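Local coordinates for protein glypican-1 (PDB 4YWT) that carries heparan sulfate chains at the cell surface and, through them, binds alpha-4(V) collagen and takes part in Schwann cell myelination, at residues Val34-Phe43 with Met72-Glu83; Leu162-Leu173 with Pro200-Arg209. The protein carries 3 engineered substitutions. One frame throughout, in Å; residues are numbered along the deposited sequence.

Contact 1 of 2, residues Val34-Phe43 with Met72-Glu83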
loop_
_atom_site.group_PDB
_atom_site.type_symbol
_atom_site.label_atom_id
_atom_site.label_comp_id
_atom_site.label_asym_id
_atom_site.label_seq_id
_atom_site.Cartn_x
_atom_site.Cartn_y
_atom_site.Cartn_z
ATOM N N VAL A 34 9.347 43.022 -3.782
ATOM C CA VAL A 34 8.531 42.465 -2.710
ATOM C C VAL A 34 7.083 42.910 -2.887
ATOM O O VAL A 34 6.155 42.137 -2.660
ATOM C CB VAL A 34 9.052 42.891 -1.323
ATOM C CG1 VAL A 34 8.069 42.501 -0.227
ATOM C CG2 VAL A 34 10.418 42.279 -1.067
ATOM N N ARG A 35 6.903 44.156 -3.314
ATOM C CA ARG A 35 5.574 44.695 -3.579
ATOM C C ARG A 35 4.874 43.919 -4.688
ATOM O O ARG A 35 3.735 43.477 -4.526
ATOM C CB ARG A 35 5.659 46.176 -3.952
ATOM N N GLN A 36 5.565 43.752 -5.813
ATOM C CA GLN A 36 4.997 43.057 -6.963
ATOM C C GLN A 36 4.688 41.595 -6.648
ATOM O O GLN A 36 3.641 41.082 -7.040
ATOM C CB GLN A 36 5.943 43.144 -8.165
ATOM C CG GLN A 36 5.953 41.895 -9.036
ATOM C CD GLN A 36 6.795 42.055 -10.284
ATOM O OE1 GLN A 36 7.232 43.157 -10.616
ATOM N NE2 GLN A 36 7.030 40.950 -10.983
ATOM N N ILE A 37 5.594 40.930 -5.937
ATOM C CA ILE A 37 5.401 39.525 -5.588
ATOM C C ILE A 37 4.240 39.358 -4.608
ATOM O O ILE A 37 3.396 38.479 -4.776
ATOM C CB ILE A 37 6.683 38.913 -4.988
ATOM C CG1 ILE A 37 7.774 38.819 -6.057
ATOM C CG2 ILE A 37 6.405 37.534 -4.413
ATOM C CD1 ILE A 37 9.098 38.306 -5.540
ATOM N N TYR A 38 4.196 40.220 -3.598
ATOM C CA TYR A 38 3.130 40.199 -2.600
ATOM C C TYR A 38 1.776 40.525 -3.222
ATOM O O TYR A 38 0.739 40.052 -2.757
ATOM C CB TYR A 38 3.454 41.184 -1.473
ATOM C CG TYR A 38 2.425 41.272 -0.369
ATOM C CD1 TYR A 38 2.343 40.293 0.610
ATOM C CD2 TYR A 38 1.557 42.353 -0.288
ATOM C CE1 TYR A 38 1.412 40.378 1.628
ATOM C CE2 TYR A 38 0.628 42.449 0.727
ATOM C CZ TYR A 38 0.559 41.460 1.683
ATOM O OH TYR A 38 -0.371 41.551 2.693
ATOM N N GLY A 39 1.794 41.334 -4.278
ATOM C CA GLY A 39 0.577 41.737 -4.959
ATOM C C GLY A 39 0.055 40.692 -5.926
ATOM O O GLY A 39 -1.152 40.467 -6.021
ATOM N N ALA A 40 0.969 40.044 -6.644
ATOM C CA ALA A 40 0.608 38.995 -7.592
ATOM C C ALA A 40 0.140 37.742 -6.861
ATOM O O ALA A 40 -0.320 36.781 -7.479
ATOM C CB ALA A 40 1.785 38.671 -8.501
ATOM N N LYS A 41 0.263 37.763 -5.538
ATOM C CA LYS A 41 -0.162 36.650 -4.704
ATOM C C LYS A 41 -1.532 36.906 -4.082
ATOM O O LYS A 41 -1.946 36.204 -3.161
ATOM C CB LYS A 41 0.877 36.382 -3.614
ATOM C CG LYS A 41 2.108 35.648 -4.118
ATOM C CD LYS A 41 3.121 35.430 -3.010
ATOM C CE LYS A 41 4.097 34.325 -3.375
ATOM N NZ LYS A 41 3.410 33.009 -3.517
ATOM N N GLY A 42 -2.231 37.918 -4.588
ATOM C CA GLY A 42 -3.601 38.176 -4.184
ATOM C C GLY A 42 -3.762 38.967 -2.899
ATOM O O GLY A 42 -4.764 38.826 -2.200
ATOM N N PHE A 43 -2.779 39.804 -2.589
ATOM C CA PHE A 43 -2.853 40.656 -1.407
ATOM C C PHE A 43 -2.736 42.125 -1.804
ATOM O O PHE A 43 -2.259 42.443 -2.892
ATOM C CB PHE A 43 -1.762 40.291 -0.403
ATOM C CG PHE A 43 -1.810 38.864 0.059
ATOM C CD1 PHE A 43 -2.854 38.411 0.849
ATOM C CD2 PHE A 43 -0.799 37.978 -0.279
ATOM C CE1 PHE A 43 -2.898 37.097 1.279
ATOM C CE2 PHE A 43 -0.835 36.666 0.150
ATOM C CZ PHE A 43 -1.885 36.225 0.931
ATOM N N MET A 72 1.424 41.713 6.016
ATOM C CA MET A 72 2.223 41.050 4.992
ATOM C C MET A 72 2.821 39.745 5.504
ATOM O O MET A 72 2.724 38.710 4.845
ATOM C CB MET A 72 3.340 41.971 4.497
ATOM C CG MET A 72 2.860 43.176 3.710
ATOM S SD MET A 72 4.228 44.176 3.096
ATOM C CE MET A 72 5.088 42.978 2.078
ATOM N N GLU A 73 3.437 39.804 6.681
ATOM C CA GLU A 73 4.073 38.636 7.279
ATOM C C GLU A 73 3.057 37.524 7.521
ATOM O O GLU A 73 3.296 36.363 7.174
ATOM C CB GLU A 73 4.768 39.014 8.591
ATOM C CG GLU A 73 5.932 38.106 8.965
ATOM C CD GLU A 73 6.387 38.298 10.401
ATOM O OE1 GLU A 73 5.579 38.779 11.223
ATOM O OE2 GLU A 73 7.553 37.972 10.707
ATOM N N GLU A 74 1.921 37.889 8.110
ATOM C CA GLU A 74 0.852 36.930 8.374
ATOM C C GLU A 74 0.331 36.302 7.082
ATOM O O GLU A 74 0.212 35.075 6.979
ATOM C CB GLU A 74 -0.294 37.603 9.132
ATOM C CG GLU A 74 0.032 37.939 10.580
ATOM C CD GLU A 74 -1.101 38.663 11.282
ATOM O OE1 GLU A 74 -2.014 39.158 10.588
ATOM O OE2 GLU A 74 -1.082 38.733 12.529
ATOM N N ASN A 75 0.028 37.149 6.101
ATOM C CA ASN A 75 -0.467 36.689 4.807
ATOM C C ASN A 75 0.490 35.714 4.127
ATOM O O ASN A 75 0.077 34.657 3.643
ATOM C CB ASN A 75 -0.731 37.882 3.886
ATOM C CG ASN A 75 -2.031 38.594 4.210
ATOM O OD1 ASN A 75 -2.988 37.979 4.680
ATOM N ND2 ASN A 75 -2.073 39.897 3.954
ATOM N N LEU A 76 1.769 36.072 4.097
ATOM C CA LEU A 76 2.786 35.222 3.487
ATOM C C LEU A 76 2.950 33.913 4.256
ATOM O O LEU A 76 3.206 32.863 3.660
ATOM C CB LEU A 76 4.122 35.963 3.404
ATOM C CG LEU A 76 4.178 37.099 2.381
ATOM C CD1 LEU A 76 5.503 37.840 2.469
ATOM C CD2 LEU A 76 3.952 36.565 0.973
ATOM N N ALA A 77 2.801 33.979 5.577
ATOM C CA ALA A 77 2.842 32.779 6.409
ATOM C C ALA A 77 1.720 31.818 6.017
ATOM O O ALA A 77 1.966 30.640 5.718
ATOM C CB ALA A 77 2.742 33.147 7.879
ATOM N N ASN A 78 0.491 32.334 6.022
ATOM C CA ASN A 78 -0.674 31.579 5.570
ATOM C C ASN A 78 -0.446 30.964 4.195
ATOM O O ASN A 78 -0.753 29.787 3.961
ATOM C CB ASN A 78 -1.912 32.478 5.536
ATOM C CG ASN A 78 -2.814 32.281 6.739
ATOM O OD1 ASN A 78 -2.498 32.717 7.845
ATOM N ND2 ASN A 78 -3.952 31.629 6.524
ATOM N N ARG A 79 0.107 31.769 3.292
ATOM C CA ARG A 79 0.378 31.330 1.930
ATOM C C ARG A 79 1.326 30.136 1.891
ATOM O O ARG A 79 0.993 29.093 1.331
ATOM C CB ARG A 79 0.956 32.476 1.101
ATOM C CG ARG A 79 1.216 32.098 -0.344
ATOM C CD ARG A 79 -0.058 31.583 -0.991
ATOM N NE ARG A 79 -1.134 32.566 -0.918
ATOM C CZ ARG A 79 -1.316 33.533 -1.809
ATOM N NH1 ARG A 79 -0.499 33.632 -2.848
ATOM N NH2 ARG A 79 -2.317 34.390 -1.672
ATOM N N SER A 80 2.503 30.295 2.489
ATOM C CA SER A 80 3.509 29.235 2.494
ATOM C C SER A 80 2.986 27.957 3.152
ATOM O O SER A 80 3.236 26.845 2.665
ATOM C CB SER A 80 4.780 29.712 3.203
ATOM O OG SER A 80 4.486 30.232 4.486
ATOM N N HIS A 81 2.250 28.123 4.249
ATOM C CA HIS A 81 1.644 26.987 4.940
ATOM C C HIS A 81 0.687 26.223 4.023
ATOM O O HIS A 81 0.800 24.996 3.857
ATOM C CB HIS A 81 0.910 27.462 6.195
ATOM C CG HIS A 81 0.167 26.376 6.909
ATOM N ND1 HIS A 81 -1.151 26.076 6.642
ATOM C CD2 HIS A 81 0.559 25.520 7.883
ATOM C CE1 HIS A 81 -1.539 25.082 7.420
ATOM N NE2 HIS A 81 -0.521 24.726 8.182
ATOM N N ALA A 82 -0.247 26.959 3.423
ATOM C CA ALA A 82 -1.210 26.376 2.494
ATOM C C ALA A 82 -0.507 25.664 1.339
ATOM O O ALA A 82 -0.943 24.600 0.890
ATOM C CB ALA A 82 -2.146 27.448 1.962
ATOM N N GLU A 83 0.587 26.257 0.871
ATOM C CA GLU A 83 1.362 25.690 -0.227
ATOM C C GLU A 83 1.986 24.350 0.167
ATOM O O GLU A 83 1.898 23.366 -0.584
ATOM C CB GLU A 83 2.439 26.683 -0.678
ATOM C CG GLU A 83 1.877 27.876 -1.447
ATOM C CD GLU A 83 2.856 29.032 -1.555
ATOM O OE1 GLU A 83 3.837 29.067 -0.782
ATOM O OE2 GLU A 83 2.641 29.913 -2.415
#
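The Tyr38 ring lies against Met72, and the Phe43 ring lies against Asn75. Met72 CG sits over one face of Tyr38, 3.8 Å from the centroid of its ring. The chain then turns at its last torsion (chi3 60°), and CE comes back to Val34 CG1. Met72 SD stands above the same ring at a longer range, a Met-aromatic contact. The opposite face of Tyr38 is covered by Phe43 CB. Leu76 CD2 closes in at the ring edge, 4.1 Å from Tyr38 CD1. Asn75 serves both rings. On Phe43, its CB makes a CH-pi contact and its amide stacks with the planes 12° apart.

The polar contacts begin with the same amide. Asn75 ND2 donates to Tyr38 OH at 2.7 Å, in the amide plane and fairly straight (158°). As modelled, this bond and the stack on Phe43 help to hold the amide's rotation. Arg79 bends at chi2 and chi3 and turns the edge of its guanidinium to Lys41 O. The length of the NH2 bond is doubtful, and the NH1 bond is weak. One guanidinium face rests on Phe43 CE2.

Among the charged ends, Lys41 NZ forms a salt bridge with Glu83 OE2 at 3.4 Å. Lys41 NZ also hydrogen-bonds Tyr254 OH, its stronger partner; Glu83 OE2 reaches the same hydroxyl only weakly.

Gly39 to Gly42 form a type I beta turn. The contact thus packs helix 32-39 and the turn that follows in the chain onto the start of helix 70-129, in the cysteine-rich part of the glypican fold, with disulfides Cys61-Cys255 and Cys68-Cys258 nearby.

Contact 2 of 2, residues Leu162-Leu173 with Pro200-Arg209; sequences LAEFWARLLERL and PFGEAPRELR
Trp166 and Phe201 meet obliquely at the middle of this contact. Their planes are 47° apart, and the centroids of the Trp166 six-membered ring and the Phe201 ring are 4.8 Å apart. Trp166 CE3 reaches over one face of Phe201, with CD2 of that ring 3.6 Å away.

Pro205 approaches the indole differently. Its CB lies over the five-membered ring of Trp166, 3.8 Å from the centroid, in a CH-pi contact. Pro205 CG lies over the same face. The opposite face is covered by Phe165 from the same helix. The indole is therefore held between a proline and a phenylalanine. Its NE1 is buried by the contact and has no hydrogen-bond partner in the model.

Phe201 has Leu173 CD1 at its edge, 4.0 Å from CE1. Leu170 CB comes in obliquely, 3.8 Å from Phe201 CE2. With CG anti to the backbone N (chi1 174°), Leu170 keeps CB against Phe201 and sends CD2 to Pro200 CG.

At the other end, Leu208 CD2 fits between two partners. It touches the indole edge at Trp166 CZ2 and meets Leu162 CD2, each at 4.1 Å. Leu162 CD1 packs on Arg209 CA. No hydrogen bond joins the segments.

The two helix segments run nearly antiparallel, at 157°. Helix 316-328 adds Ala323 against Trp166 and Leu327 against Leu173. Helix 137-152 packs on Leu162 and Phe165. Helix 331-334 meets Leu170 and Pro200 through Leu334. This is thus a buried contact between helix 158-177 and the beginning of helix 204-236 in the mainly helical body, with helices 137-152, 316-328 and 331-334 packed around it.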
loop_
_atom_site.group_PDB
_atom_site.type_symbol
_atom_site.label_atom_id
_atom_site.label_comp_id
_atom_site.label_asym_id
_atom_site.label_seq_id
_atom_site.Cartn_x
_atom_site.Cartn_y
_atom_site.Cartn_z
ATOM N N LEU A 162 -12.849 -29.105 2.029
ATOM C CA LEU A 162 -12.443 -29.995 0.950
ATOM C C LEU A 162 -12.578 -31.445 1.383
ATOM O O LEU A 162 -12.970 -32.284 0.591
ATOM C CB LEU A 162 -10.995 -29.712 0.522
ATOM C CG LEU A 162 -10.659 -28.373 -0.150
ATOM C CD1 LEU A 162 -9.149 -28.138 -0.187
ATOM C CD2 LEU A 162 -11.238 -28.307 -1.547
ATOM N N ALA A 163 -12.236 -31.741 2.635
ATOM C CA ALA A 163 -12.396 -33.096 3.159
ATOM C C ALA A 163 -13.856 -33.529 3.044
ATOM O O ALA A 163 -14.166 -34.600 2.509
ATOM C CB ALA A 163 -11.924 -33.175 4.603
ATOM N N GLU A 164 -14.746 -32.670 3.535
ATOM C CA GLU A 164 -16.183 -32.887 3.438
ATOM C C GLU A 164 -16.609 -33.051 1.981
ATOM O O GLU A 164 -17.317 -34.004 1.627
ATOM C CB GLU A 164 -16.935 -31.717 4.083
ATOM C CG GLU A 164 -18.445 -31.773 3.927
ATOM C CD GLU A 164 -19.091 -32.805 4.835
ATOM O OE1 GLU A 164 -18.417 -33.291 5.770
ATOM O OE2 GLU A 164 -20.276 -33.132 4.612
ATOM N N PHE A 165 -16.157 -32.115 1.149
ATOM C CA PHE A 165 -16.432 -32.117 -0.284
ATOM C C PHE A 165 -16.106 -33.456 -0.941
ATOM O O PHE A 165 -16.918 -34.007 -1.680
ATOM C CB PHE A 165 -15.643 -30.996 -0.969
ATOM C CG PHE A 165 -15.516 -31.165 -2.457
ATOM C CD1 PHE A 165 -16.576 -30.865 -3.297
ATOM C CD2 PHE A 165 -14.333 -31.625 -3.016
ATOM C CE1 PHE A 165 -16.460 -31.023 -4.664
ATOM C CE2 PHE A 165 -14.213 -31.787 -4.382
ATOM C CZ PHE A 165 -15.278 -31.484 -5.208
ATOM N N TRP A 166 -14.914 -33.969 -0.656
ATOM C CA TRP A 166 -14.433 -35.210 -1.242
ATOM C C TRP A 166 -15.185 -36.407 -0.688
ATOM O O TRP A 166 -15.459 -37.359 -1.418
ATOM C CB TRP A 166 -12.929 -35.381 -0.999
ATOM C CG TRP A 166 -12.086 -34.447 -1.807
ATOM C CD1 TRP A 166 -11.248 -33.479 -1.337
ATOM C CD2 TRP A 166 -12.008 -34.385 -3.235
ATOM N NE1 TRP A 166 -10.651 -32.819 -2.383
ATOM C CE2 TRP A 166 -11.101 -33.358 -3.560
ATOM C CE3 TRP A 166 -12.617 -35.101 -4.271
ATOM C CZ2 TRP A 166 -10.785 -33.029 -4.875
ATOM C CZ3 TRP A 166 -12.303 -34.772 -5.576
ATOM C CH2 TRP A 166 -11.396 -33.745 -5.866
ATOM N N ALA A 167 -15.513 -36.361 0.600
ATOM C CA ALA A 167 -16.320 -37.418 1.202
ATOM C C ALA A 167 -17.660 -37.547 0.477
ATOM O O ALA A 167 -17.982 -38.602 -0.097
ATOM C CB ALA A 167 -16.538 -37.144 2.681
ATOM N N ARG A 168 -18.425 -36.459 0.488
ATOM C CA ARG A 168 -19.753 -36.453 -0.120
ATOM C C ARG A 168 -19.697 -36.764 -1.615
ATOM O O ARG A 168 -20.548 -37.493 -2.140
ATOM C CB ARG A 168 -20.437 -35.105 0.114
ATOM C CG ARG A 168 -20.481 -34.659 1.573
ATOM C CD ARG A 168 -21.404 -35.529 2.426
ATOM N NE ARG A 168 -20.765 -36.764 2.875
ATOM C CZ ARG A 168 -19.970 -36.855 3.937
ATOM N NH1 ARG A 168 -19.710 -35.781 4.669
ATOM N NH2 ARG A 168 -19.434 -38.022 4.269
ATOM N N LEU A 169 -18.690 -36.221 -2.296
ATOM C CA LEU A 169 -18.537 -36.465 -3.726
ATOM C C LEU A 169 -18.255 -37.936 -4.005
ATOM O O LEU A 169 -18.766 -38.495 -4.972
ATOM C CB LEU A 169 -17.422 -35.602 -4.315
ATOM C CG LEU A 169 -17.293 -35.706 -5.836
ATOM C CD1 LEU A 169 -18.574 -35.233 -6.508
ATOM C CD2 LEU A 169 -16.094 -34.924 -6.344
ATOM N N LEU A 170 -17.441 -38.560 -3.158
ATOM C CA LEU A 170 -17.152 -39.981 -3.299
ATOM C C LEU A 170 -18.422 -40.795 -3.082
ATOM O O LEU A 170 -18.693 -41.745 -3.823
ATOM C CB LEU A 170 -16.061 -40.423 -2.322
ATOM C CG LEU A 170 -15.773 -41.926 -2.278
ATOM C CD1 LEU A 170 -15.340 -42.437 -3.645
ATOM C CD2 LEU A 170 -14.718 -42.243 -1.230
ATOM N N GLU A 171 -19.200 -40.413 -2.069
ATOM C CA GLU A 171 -20.492 -41.055 -1.829
ATOM C C GLU A 171 -21.384 -41.008 -3.070
ATOM O O GLU A 171 -21.795 -42.051 -3.593
ATOM C CB GLU A 171 -21.219 -40.397 -0.654
ATOM C CG GLU A 171 -20.491 -40.486 0.674
ATOM C CD GLU A 171 -21.269 -39.835 1.803
ATOM O OE1 GLU A 171 -22.133 -38.981 1.514
ATOM O OE2 GLU A 171 -21.017 -40.177 2.977
ATOM N N ARG A 172 -21.670 -39.794 -3.539
ATOM C CA ARG A 172 -22.554 -39.596 -4.688
ATOM C C ARG A 172 -22.058 -40.309 -5.946
ATOM O O ARG A 172 -22.825 -40.999 -6.625
ATOM C CB ARG A 172 -22.722 -38.102 -4.974
ATOM C CG ARG A 172 -23.517 -37.352 -3.917
ATOM C CD ARG A 172 -23.625 -35.873 -4.250
ATOM N NE ARG A 172 -24.294 -35.647 -5.529
ATOM C CZ ARG A 172 -25.612 -35.565 -5.680
ATOM N NH1 ARG A 172 -26.412 -35.689 -4.629
ATOM N NH2 ARG A 172 -26.131 -35.356 -6.882
ATOM N N LEU A 173 -20.775 -40.143 -6.250
ATOM C CA LEU A 173 -20.183 -40.756 -7.433
ATOM C C LEU A 173 -20.243 -42.279 -7.366
ATOM O O LEU A 173 -20.500 -42.939 -8.375
ATOM C CB LEU A 173 -18.735 -40.293 -7.613
ATOM C CG LEU A 173 -18.556 -38.881 -8.179
ATOM C CD1 LEU A 173 -17.090 -38.488 -8.208
ATOM C CD2 LEU A 173 -19.155 -38.788 -9.569
ATOM N N PRO A 200 -8.841 -43.162 -3.875
ATOM C CA PRO A 200 -9.610 -43.387 -5.102
ATOM C C PRO A 200 -9.498 -42.222 -6.081
ATOM O O PRO A 200 -9.578 -42.436 -7.289
ATOM C CB PRO A 200 -11.049 -43.537 -4.594
ATOM C CG PRO A 200 -11.070 -42.804 -3.299
ATOM C CD PRO A 200 -9.715 -43.013 -2.697
ATOM N N PHE A 201 -9.318 -41.010 -5.565
ATOM C CA PHE A 201 -9.194 -39.828 -6.415
ATOM C C PHE A 201 -7.741 -39.533 -6.778
ATOM O O PHE A 201 -7.452 -38.538 -7.445
ATOM C CB PHE A 201 -9.808 -38.605 -5.733
ATOM C CG PHE A 201 -11.303 -38.667 -5.593
ATOM C CD1 PHE A 201 -12.118 -38.691 -6.712
ATOM C CD2 PHE A 201 -11.893 -38.674 -4.340
ATOM C CE1 PHE A 201 -13.495 -38.739 -6.584
ATOM C CE2 PHE A 201 -13.269 -38.720 -4.205
ATOM C CZ PHE A 201 -14.070 -38.754 -5.327
ATOM N N GLY A 202 -6.830 -40.390 -6.331
ATOM C CA GLY A 202 -5.416 -40.201 -6.600
ATOM C C GLY A 202 -4.775 -39.184 -5.674
ATOM O O GLY A 202 -5.158 -39.062 -4.509
ATOM N N GLU A 203 -3.795 -38.452 -6.193
ATOM C CA GLU A 203 -3.059 -37.475 -5.397
ATOM C C GLU A 203 -3.683 -36.086 -5.493
ATOM O O GLU A 203 -3.282 -35.165 -4.781
ATOM C CB GLU A 203 -1.596 -37.413 -5.842
ATOM C CG GLU A 203 -1.103 -38.663 -6.552
ATOM C CD GLU A 203 0.348 -38.550 -6.981
ATOM O OE1 GLU A 203 1.239 -38.748 -6.128
ATOM O OE2 GLU A 203 0.598 -38.259 -8.169
ATOM N N ALA A 204 -4.664 -35.949 -6.379
ATOM C CA ALA A 204 -5.291 -34.658 -6.657
ATOM C C ALA A 204 -5.925 -33.969 -5.435
ATOM O O ALA A 204 -5.795 -32.753 -5.296
ATOM C CB ALA A 204 -6.329 -34.817 -7.766
ATOM N N PRO A 205 -6.623 -34.722 -4.557
ATOM C CA PRO A 205 -7.153 -34.033 -3.370
ATOM C C PRO A 205 -6.072 -33.406 -2.485
ATOM O O PRO A 205 -6.280 -32.319 -1.942
ATOM C CB PRO A 205 -7.880 -35.149 -2.615
ATOM C CG PRO A 205 -8.273 -36.112 -3.670
ATOM C CD PRO A 205 -7.142 -36.100 -4.655
ATOM N N ARG A 206 -4.938 -34.085 -2.345
ATOM C CA ARG A 206 -3.844 -33.580 -1.523
ATOM C C ARG A 206 -3.182 -32.363 -2.166
ATOM O O ARG A 206 -2.983 -31.332 -1.513
ATOM C CB ARG A 206 -2.808 -34.680 -1.278
ATOM C CG ARG A 206 -1.575 -34.210 -0.527
ATOM C CD ARG A 206 -0.624 -35.361 -0.249
ATOM N NE ARG A 206 0.643 -34.897 0.307
ATOM C CZ ARG A 206 1.827 -35.099 -0.261
ATOM N NH1 ARG A 206 1.910 -35.767 -1.405
ATOM N NH2 ARG A 206 2.929 -34.638 0.313
ATOM N N GLU A 207 -2.840 -32.493 -3.446
ATOM C CA GLU A 207 -2.270 -31.393 -4.217
ATOM C C GLU A 207 -3.156 -30.158 -4.126
ATOM O O GLU A 207 -2.681 -29.056 -3.824
ATOM C CB GLU A 207 -2.084 -31.802 -5.681
ATOM C CG GLU A 207 -0.922 -32.749 -5.925
ATOM C CD GLU A 207 0.426 -32.092 -5.701
ATOM O OE1 GLU A 207 1.395 -32.811 -5.382
ATOM O OE2 GLU A 207 0.516 -30.854 -5.850
ATOM N N LEU A 208 -4.448 -30.355 -4.373
ATOM C CA LEU A 208 -5.421 -29.277 -4.276
ATOM C C LEU A 208 -5.444 -28.687 -2.872
ATOM O O LEU A 208 -5.501 -27.470 -2.713
ATOM C CB LEU A 208 -6.819 -29.766 -4.657
ATOM C CG LEU A 208 -7.898 -28.683 -4.647
ATOM C CD1 LEU A 208 -7.524 -27.551 -5.599
ATOM C CD2 LEU A 208 -9.259 -29.259 -5.000
ATOM N N ARG A 209 -5.394 -29.551 -1.859
ATOM C CA ARG A 209 -5.402 -29.092 -0.472
ATOM C C ARG A 209 -4.242 -28.139 -0.205
ATOM O O ARG A 209 -4.450 -26.980 0.162
ATOM C CB ARG A 209 -5.331 -30.272 0.500
ATOM C CG ARG A 209 -5.522 -29.864 1.957
ATOM C CD ARG A 209 -5.352 -31.034 2.922
ATOM N NE ARG A 209 -3.950 -31.312 3.224
ATOM C CZ ARG A 209 -3.287 -32.382 2.799
ATOM N NH1 ARG A 209 -3.899 -33.291 2.053
ATOM N NH2 ARG A 209 -2.013 -32.547 3.125
#

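Contacts 1 and 2 lie on opposite sides of the centre of the elongated chain. Their centres are 73 Å apart, and their nearest atoms are about 51 Å apart, so they do not touch. Both segments of contact 1 precede those of contact 2 in the sequence. Their chemistry differs. Contact 1 combines aromatic packing with hydrogen bonds and a salt bridge, whereas contact 2 is apolar across the interface. Neither includes the calcium ligands Asp387 and Asp390. The glycosylated Asn115 lies further along helix 70-129, whose start takes part in contact 1. Asn78, another N-glycosylation site, lies in segment 72-83 but takes no part in the packing; no glycan is modelled there.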